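Local coordinates for bacteriocin immunity protein (Pseudomonas aeruginosa, PDB 4UHP) that binds the DNase domain of pyocin AP41 in a tight complex and probably protects the producing bacterium from its own toxin, at residues 41-44 against 45-48. Numbering follows the deposited sequence.
Sequences LVKH and FEEV
Val48 reaches back one helical turn to His44, its CG1 lying 3.4 Å from the imidazole CE1, while its CG2 stands over one ring face, 4.2 Å above the plane and displaced toward the rim. The His44 CG, anti to the backbone N (chi1 174°), lies beside the carbonyl carbon, which puts the ring alongside Val48. Tyr10 OH, hydrogen-bonded to NE2, fixes the outer end of the ring. The backbone beneath is alpha-helix, as four successive i to i+4 bonds attest: Val48 N to His44 O is 3.0 Å and fairly straight at the hydrogen (161°), whereas Glu47 N to Lys43 O is bent (139°).

Another, polar flank is looser. Lys43 and Glu46 run side by side, but the Lys43 NZ to Glu46 OE1 salt bridge spans 3.5 Å and its hydrogen bond is weak. Lys43 has its stronger partner in an acidic side chain of the bound protein chain. Glu46 OE2 lies 3.7 Å from Val42 CG1 and takes a weak hydrogen bond from Ser55 N. Glu47 is exposed: its CB touches Lys43 O, but its OE1 stands 4.6 Å from His44 ND1, without contact.

The apolar side faces the core of the four-helix, strand-free immunity-protein fold. Phe45 enters between helices, meeting Ile19 of helix 12-19, Ile58 of helix 56-59 and Val75 of helix 68-81, while Val48 packs on Phe15 of helix 12-19.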
loop_
_atom_site.group_PDB
_atom_site.type_symbol
_atom_site.label_atom_id
_atom_site.label_comp_id
_atom_site.label_asym_id
_atom_site.label_seq_id
_atom_site.Cartn_x
_atom_site.Cartn_y
_atom_site.Cartn_z
ATOM N N LEU D 41 8.939 -4.800 8.068
ATOM C CA LEU D 41 9.741 -5.412 7.011
ATOM C C LEU D 41 10.090 -4.406 5.918
ATOM O O LEU D 41 11.208 -4.403 5.401
ATOM C CB LEU D 41 9.011 -6.613 6.407
ATOM C CG LEU D 41 8.802 -7.819 7.326
ATOM C CD1 LEU D 41 8.154 -8.961 6.563
ATOM C CD2 LEU D 41 10.118 -8.260 7.946
ATOM N N VAL D 42 9.128 -3.557 5.569
ATOM C CA VAL D 42 9.344 -2.510 4.574
ATOM C C VAL D 42 10.447 -1.549 4.999
ATOM O O VAL D 42 11.374 -1.275 4.239
ATOM C CB VAL D 42 8.063 -1.688 4.318
ATOM C CG1 VAL D 42 8.397 -0.401 3.571
ATOM C CG2 VAL D 42 7.044 -2.507 3.549
ATOM N N LYS D 43 10.340 -1.033 6.218
ATOM C CA LYS D 43 11.289 -0.038 6.688
ATOM C C LYS D 43 12.651 -0.676 6.920
ATOM O O LYS D 43 13.680 -0.020 6.776
ATOM C CB LYS D 43 10.772 0.646 7.955
ATOM C CG LYS D 43 9.440 1.368 7.747
ATOM C CD LYS D 43 9.408 2.068 6.387
ATOM C CE LYS D 43 8.322 3.129 6.301
ATOM N NZ LYS D 43 8.806 4.342 5.585
ATOM N N HIS D 44 12.653 -1.960 7.256
ATOM C CA HIS D 44 13.899 -2.711 7.372
ATOM C C HIS D 44 14.545 -2.891 6.002
ATOM O O HIS D 44 15.759 -2.751 5.855
ATOM C CB HIS D 44 13.656 -4.074 8.018
ATOM C CG HIS D 44 14.867 -4.952 8.043
ATOM N ND1 HIS D 44 15.939 -4.718 8.876
ATOM C CD2 HIS D 44 15.178 -6.060 7.329
ATOM C CE1 HIS D 44 16.856 -5.649 8.679
ATOM N NE2 HIS D 44 16.421 -6.473 7.745
ATOM N N PHE D 45 13.722 -3.213 5.007
ATOM C CA PHE D 45 14.173 -3.339 3.625
ATOM C C PHE D 45 14.875 -2.065 3.169
ATOM O O PHE D 45 15.997 -2.106 2.664
ATOM C CB PHE D 45 12.987 -3.650 2.701
ATOM C CG PHE D 45 13.349 -3.712 1.242
ATOM C CD1 PHE D 45 13.750 -4.907 0.664
ATOM C CD2 PHE D 45 13.283 -2.578 0.445
ATOM C CE1 PHE D 45 14.082 -4.970 -0.677
ATOM C CE2 PHE D 45 13.619 -2.633 -0.896
ATOM C CZ PHE D 45 14.018 -3.832 -1.457
ATOM N N GLU D 46 14.205 -0.933 3.356
ATOM C CA GLU D 46 14.752 0.362 2.964
ATOM C C GLU D 46 16.042 0.685 3.712
ATOM O O GLU D 46 16.961 1.296 3.163
ATOM C CB GLU D 46 13.719 1.464 3.203
ATOM C CG GLU D 46 12.409 1.221 2.485
ATOM C CD GLU D 46 11.350 2.252 2.812
ATOM O OE1 GLU D 46 11.483 2.957 3.837
ATOM O OE2 GLU D 46 10.380 2.352 2.036
ATOM N N GLU D 47 16.104 0.264 4.969
ATOM C CA GLU D 47 17.254 0.551 5.816
ATOM C C GLU D 47 18.510 -0.185 5.360
ATOM O O GLU D 47 19.566 0.426 5.198
ATOM C CB GLU D 47 16.941 0.187 7.268
ATOM C CG GLU D 47 18.121 0.330 8.214
ATOM C CD GLU D 47 17.782 -0.096 9.629
ATOM O OE1 GLU D 47 16.580 -0.238 9.934
ATOM O OE2 GLU D 47 18.718 -0.292 10.434
ATOM N N VAL D 48 18.395 -1.492 5.146
ATOM C CA VAL D 48 19.574 -2.314 4.882
ATOM C C VAL D 48 20.035 -2.263 3.425
ATOM O O VAL D 48 21.216 -2.460 3.146
ATOM C CB VAL D 48 19.334 -3.790 5.273
ATOM C CG1 VAL D 48 19.112 -3.909 6.771
ATOM C CG2 VAL D 48 18.158 -4.372 4.503
#